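Local structure of glucosamine-6-phosphate deaminase (Bacillus subtilis, 2BKX) at residues Asp67-Leu72 with Asn78-Tyr83; Gly134-Gly137 with Asn142-Gly145. The protein is an enzyme of the glucosamine-6-phosphate isomerase/6-phosphogluconolactonase family with a Rossmann-like alpha/beta fold, and binds fructose -6-phosphate in a pocket at the ends of its central strands. One frame throughout, in Å; residues are numbered along the deposited sequence. Where two conformers were deposited one is given.

Contact 1 of 2, residues Asp67-Leu72 with Asn78-Tyr83; sequences DEYAGL and NSYHFY. With F6R (fructose -6-phosphate), chain C.
Glu68, on strand 62-69, has its CA 5.5 Å from the CA of Tyr80 in the first turn of helix 80-89, and a type II turn from Tyr69 to Leu72 brings the chain back beside Ser79. The contact is the strand-to-helix step of a beta-alpha-beta unit in the Rossmann-like fold. Its hub is the Glu68 carboxylate, gripped by four N-H groups. With CG anti to the backbone N (chi1 177°) and the chain bent at chi2, the carboxylate stands before the helix start. There Glu68 OE1 accepts from Tyr80 N at 2.8 Å on its syn side and from Tyr69 N on its anti lone pair. Glu68 OE2 receives His81 N at 3.0 Å and, through its anti lone pair, His81 ND1 at 2.7 Å; imidazole and carboxylate are nearly coplanar (10°), which probably holds the ring in this orientation. Ser79 caps the same helix end, its OG accepting from Phe82 N and also bonded to Asp76 O. The rings of Tyr69 and Tyr80 meet obliquely at 38°, with Tyr69 CE1 3.6 Å from Tyr80 CZ, while the Tyr69 hydroxyl is bonded to Asn165. Leu72 CD1 packs 3.7 Å from Asn78 O. On the pocket side Asp67 OD2 lies 3.4 Å from Tyr80 CD1 and accepts a hydrogen bond from O1 of fructose -6-phosphate at 2.9 Å.

Contact 2 of 2, residues Gly134-Gly137 with Asn142-Gly145; sequences GRNG and NEPG
Glu143 OE1 is gripped by two groups from the same loop: the side-chain amide of Asn136, whose ND2 donates to it at 2.9 Å, and the ND1 of His138. The bond from Asn136 is nearly straight, with an N-H...acceptor angle of 166°, and it leaves Asn136 close to the plane of its amide. On the Glu143 side, however, it comes down from above the carboxylate, 39° out of that plane, and the two flat groups stand almost perpendicular to each other. The bend of the Glu143 chain at chi2 turns the carboxylate toward the 134-137 segment. Its second oxygen, OE2, is held by Thr161 OG1 and Asn158 N, so both ends of this buried carboxylate are tied down and its rotation is fixed.

Asn136 sits in a type I turn from Gly134 to Gly137, closed by the bond from Gly137 N to Gly134 O at 2.9 Å. Its CG lies between the backbone N and the carbonyl carbon (chi1 63°), which keeps the amide folded over the turn, with ND2 directed at Glu143. While ND2 reaches across, OD1 accepts from His138 N, so the amide bridges the backbone and the acid around one histidine. Pro144 crosses Asn136 at about a right angle, with its CD 3.4 Å from Asn136 ND2 and its CG 3.8 Å from Asn136 O. Since His138 NE2 is itself hydrogen-bonded to fructose -6-phosphate, Glu143 and Asn136 are second-shell residues that probably position His138, in the pocket loop that follows strand 128-131 of the Rossmann-like sheet.

Contact 1 closes before contact 2 opens along the chain; their centres lie 19 Å apart, and their nearest atoms approach to about 6 Å without touching. Strands 62-69 and 128-131, which lead into the two contacts, both pair in parallel with strand 31-34 between them in the central sheet, so both contacts form at strand ends that border one ligand pocket. Fructose -6-phosphate spans the gap, reached directly by Asp67 in contact 1 and through His138, which contact 2 holds. Helix 159-165 gives a second tie, since its Asn165 bonds Tyr69 and its Thr161 bonds Glu143. The pocket is thus walled by a strand and a loop from separate parts of one fold.

Contact 1 of 2, residues Asp67-Leu72 with Asn78-Tyr83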
loop_
_atom_site.group_PDB
_atom_site.type_symbol
_atom_site.label_atom_id
_atom_site.label_comp_id
_atom_site.label_asym_id
_atom_site.label_seq_id
_atom_site.Cartn_x
_atom_site.Cartn_y
_atom_site.Cartn_z
ATOM N N ASP A 67 -2.738 -3.635 -4.888
ATOM C CA ASP A 67 -2.161 -4.450 -5.943
ATOM C C ASP A 67 -2.264 -5.937 -5.711
ATOM O O ASP A 67 -2.581 -6.405 -4.614
ATOM C CB ASP A 67 -0.702 -4.019 -6.242
ATOM C CG ASP A 67 0.122 -3.728 -5.065
ATOM O OD1 ASP A 67 0.926 -2.785 -5.261
ATOM O OD2 ASP A 67 0.031 -4.387 -3.985
ATOM N N GLU A 68 -2.019 -6.695 -6.779
ATOM C CA GLU A 68 -1.952 -8.156 -6.730
ATOM C C GLU A 68 -1.093 -8.612 -7.878
ATOM O O GLU A 68 -1.046 -7.967 -8.935
ATOM C CB GLU A 68 -3.328 -8.785 -6.826
ATOM C CG GLU A 68 -3.391 -10.313 -6.846
ATOM C CD GLU A 68 -2.808 -10.980 -5.605
ATOM O OE1 GLU A 68 -1.577 -10.917 -5.390
ATOM O OE2 GLU A 68 -3.618 -11.543 -4.814
ATOM N N TYR A 69 -0.360 -9.697 -7.673
ATOM C CA TYR A 69 0.473 -10.230 -8.738
ATOM C C TYR A 69 -0.410 -10.907 -9.807
ATOM O O TYR A 69 -1.402 -11.571 -9.502
ATOM C CB TYR A 69 1.435 -11.269 -8.202
ATOM C CG TYR A 69 2.607 -10.761 -7.405
ATOM C CD1 TYR A 69 2.730 -11.059 -6.055
ATOM C CD2 TYR A 69 3.615 -10.008 -7.988
ATOM C CE1 TYR A 69 3.817 -10.610 -5.313
ATOM C CE2 TYR A 69 4.705 -9.557 -7.270
ATOM C CZ TYR A 69 4.823 -9.889 -5.948
ATOM O OH TYR A 69 5.935 -9.451 -5.281
ATOM N N ALA A 70 -0.015 -10.763 -11.071
ATOM C CA ALA A 70 -0.711 -11.445 -12.161
ATOM C C ALA A 70 -0.357 -12.902 -12.182
ATOM O O ALA A 70 0.790 -13.282 -12.072
ATOM C CB ALA A 70 -0.370 -10.818 -13.515
ATOM N N GLY A 71 -1.377 -13.726 -12.308
ATOM C CA GLY A 71 -1.191 -15.156 -12.480
ATOM C C GLY A 71 -1.230 -15.947 -11.201
ATOM O O GLY A 71 -1.092 -17.178 -11.260
ATOM N N LEU A 72 -1.409 -15.289 -10.054
ATOM C CA LEU A 72 -1.503 -15.994 -8.782
ATOM C C LEU A 72 -2.949 -16.053 -8.307
ATOM O O LEU A 72 -3.653 -15.044 -8.297
ATOM C CB LEU A 72 -0.637 -15.338 -7.705
ATOM C CG LEU A 72 0.855 -15.218 -7.943
ATOM C CD1 LEU A 72 1.592 -14.743 -6.719
ATOM C CD2 LEU A 72 1.462 -16.540 -8.449
ATOM N N ASN A 78 2.060 -16.688 -2.051
ATOM C CA ASN A 78 2.705 -15.430 -2.442
ATOM C C ASN A 78 1.747 -14.385 -2.973
ATOM O O ASN A 78 2.172 -13.287 -3.320
ATOM C CB ASN A 78 3.829 -15.675 -3.446
ATOM C CG ASN A 78 5.064 -16.116 -2.776
ATOM O OD1 ASN A 78 5.762 -15.297 -2.119
ATOM N ND2 ASN A 78 5.338 -17.388 -2.853
ATOM N N SER A 79 0.462 -14.707 -3.015
ATOM C CA SER A 79 -0.524 -13.708 -3.413
ATOM C C SER A 79 -0.772 -12.701 -2.317
ATOM O O SER A 79 -0.585 -12.969 -1.149
ATOM C CB SER A 79 -1.829 -14.357 -3.802
ATOM O OG SER A 79 -2.516 -14.854 -2.700
ATOM N N TYR A 80 -1.147 -11.503 -2.734
ATOM C CA TYR A 80 -1.520 -10.490 -1.773
ATOM C C TYR A 80 -2.875 -10.739 -1.104
ATOM O O TYR A 80 -3.109 -10.258 0.014
ATOM C CB TYR A 80 -1.384 -9.107 -2.412
ATOM C CG TYR A 80 0.087 -8.725 -2.670
ATOM C CD1 TYR A 80 0.423 -7.749 -3.591
ATOM C CD2 TYR A 80 1.122 -9.310 -1.963
ATOM C CE1 TYR A 80 1.744 -7.364 -3.820
ATOM C CE2 TYR A 80 2.442 -8.942 -2.184
ATOM C CZ TYR A 80 2.754 -7.974 -3.108
ATOM O OH TYR A 80 4.071 -7.560 -3.301
ATOM N N HIS A 81 -3.742 -11.492 -1.769
ATOM C CA HIS A 81 -4.928 -12.020 -1.109
ATOM C C HIS A 81 -4.509 -12.819 0.122
ATOM O O HIS A 81 -5.014 -12.619 1.202
ATOM C CB HIS A 81 -5.764 -12.962 -2.004
ATOM C CG HIS A 81 -6.690 -12.297 -2.955
ATOM N ND1 HIS A 81 -6.257 -11.628 -4.091
ATOM C CD2 HIS A 81 -8.044 -12.197 -2.945
ATOM C CE1 HIS A 81 -7.315 -11.176 -4.750
ATOM N NE2 HIS A 81 -8.406 -11.491 -4.076
ATOM N N PHE A 82 -3.584 -13.749 -0.049
ATOM C CA PHE A 82 -3.144 -14.567 1.088
ATOM C C PHE A 82 -2.507 -13.728 2.157
ATOM O O PHE A 82 -2.799 -13.896 3.337
ATOM C CB PHE A 82 -2.158 -15.618 0.545
ATOM C CG PHE A 82 -1.638 -16.573 1.575
ATOM C CD1 PHE A 82 -2.166 -17.854 1.693
ATOM C CD2 PHE A 82 -0.641 -16.188 2.442
ATOM C CE1 PHE A 82 -1.653 -18.765 2.651
ATOM C CE2 PHE A 82 -0.138 -17.093 3.409
ATOM C CZ PHE A 82 -0.680 -18.348 3.511
ATOM N N TYR A 83 -1.630 -12.805 1.753
ATOM C CA TYR A 83 -1.014 -11.921 2.739
ATOM C C TYR A 83 -2.078 -11.210 3.580
ATOM O O TYR A 83 -2.004 -11.171 4.799
ATOM C CB TYR A 83 -0.156 -10.892 2.027
ATOM C CG TYR A 83 0.499 -9.813 2.871
ATOM C CD1 TYR A 83 1.881 -9.747 3.052
ATOM C CD2 TYR A 83 -0.266 -8.806 3.427
ATOM C CE1 TYR A 83 2.453 -8.693 3.750
ATOM C CE2 TYR A 83 0.285 -7.765 4.118
ATOM C CZ TYR A 83 1.655 -7.694 4.279
ATOM O OH TYR A 83 2.222 -6.626 4.943
HETATM C C1 F6R C . 2.371 -2.518 -1.428
HETATM C C2 F6R C . 2.924 -1.914 -2.704
HETATM C C3 F6R C . 4.408 -1.666 -3.003
HETATM C C4 F6R C . 5.311 -1.722 -1.755
HETATM C C5 F6R C . 6.776 -1.445 -2.049
HETATM C C6 F6R C . 7.633 -1.565 -0.795
HETATM O O1 F6R C . 1.022 -2.993 -1.595
HETATM O O2 F6R C . 2.109 -1.558 -3.527
HETATM O O3 F6R C . 4.547 -0.356 -3.526
HETATM O O4 F6R C . 4.832 -0.763 -0.817
HETATM O O5 F6R C . 7.279 -2.291 -3.076
HETATM O O6 F6R C . 7.619 -2.934 -0.362
HETATM P P F6R C . 8.234 -3.303 1.063
HETATM O O1P F6R C . 7.310 -2.718 2.095
HETATM O O2P F6R C . 9.587 -2.646 1.114
HETATM O O3P F6R C . 8.283 -4.795 1.135
HETATM O O HOH W 1 3.322 -4.702 -2.906
#

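Contact 2 of 2, residues Gly134-Gly137 with Asn142-Gly145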
loop_
_atom_site.group_PDB
_atom_site.type_symbol
_atom_site.label_atom_id
_atom_site.label_comp_id
_atom_site.label_asym_id
_atom_site.label_seq_id
_atom_site.Cartn_x
_atom_site.Cartn_y
_atom_site.Cartn_z
ATOM N N GLY A 134 8.779 1.914 -3.209
ATOM C CA GLY A 134 9.799 1.063 -3.767
ATOM C C GLY A 134 11.163 1.692 -3.619
ATOM O O GLY A 134 11.303 2.916 -3.445
ATOM N N ARG A 135 12.181 0.871 -3.826
ATOM C CA ARG A 135 13.531 1.366 -3.810
ATOM C C ARG A 135 13.716 2.433 -4.880
ATOM O O ARG A 135 14.552 3.335 -4.725
ATOM C CB ARG A 135 14.546 0.218 -4.019
ATOM C CG ARG A 135 14.556 -0.810 -2.931
ATOM C CD ARG A 135 15.446 -2.004 -3.323
ATOM N NE ARG A 135 15.391 -3.025 -2.282
ATOM C CZ ARG A 135 16.015 -4.200 -2.293
ATOM N NH1 ARG A 135 15.851 -5.021 -1.265
ATOM N NH2 ARG A 135 16.806 -4.558 -3.299
ATOM N N ASN A 136 12.944 2.325 -5.967
ATOM C CA ASN A 136 12.953 3.238 -7.081
ATOM C C ASN A 136 11.854 4.310 -7.043
ATOM O O ASN A 136 11.588 4.977 -8.039
ATOM C CB ASN A 136 12.818 2.468 -8.412
ATOM C CG ASN A 136 11.511 1.716 -8.527
ATOM O OD1 ASN A 136 10.667 1.776 -7.628
ATOM N ND2 ASN A 136 11.325 1.015 -9.637
ATOM N N GLY A 137 11.186 4.450 -5.902
ATOM C CA GLY A 137 10.128 5.427 -5.777
ATOM C C GLY A 137 8.750 4.999 -6.230
ATOM O O GLY A 137 7.820 5.794 -6.165
ATOM N N ASN A 142 3.140 1.182 -9.590
ATOM C CA ASN A 142 3.351 2.240 -10.583
ATOM C C ASN A 142 4.824 2.566 -10.660
ATOM O O ASN A 142 5.341 3.250 -9.777
ATOM C CB ASN A 142 2.532 3.479 -10.227
ATOM C CG ASN A 142 1.067 3.191 -10.197
ATOM O OD1 ASN A 142 0.426 3.094 -11.257
ATOM N ND2 ASN A 142 0.506 3.099 -9.008
ATOM N N GLU A 143 5.494 1.981 -11.665
ATOM C CA GLU A 143 6.938 2.107 -11.799
ATOM C C GLU A 143 7.306 3.431 -12.448
ATOM O O GLU A 143 6.460 4.107 -13.045
ATOM C CB GLU A 143 7.500 0.953 -12.614
ATOM C CG GLU A 143 7.228 -0.442 -12.037
ATOM C CD GLU A 143 8.117 -0.891 -10.907
ATOM O OE1 GLU A 143 8.639 -0.051 -10.150
ATOM O OE2 GLU A 143 8.350 -2.122 -10.753
ATOM N N PRO A 144 8.591 3.814 -12.369
ATOM C CA PRO A 144 9.016 5.028 -13.057
ATOM C C PRO A 144 8.560 5.108 -14.492
ATOM O O PRO A 144 8.588 4.116 -15.231
ATOM C CB PRO A 144 10.535 4.947 -12.932
ATOM C CG PRO A 144 10.755 4.230 -11.645
ATOM C CD PRO A 144 9.687 3.198 -11.604
ATOM N N GLY A 145 8.072 6.295 -14.847
ATOM C CA GLY A 145 7.510 6.540 -16.146
ATOM C C GLY A 145 6.005 6.475 -16.225
ATOM O O GLY A 145 5.440 6.732 -17.287
#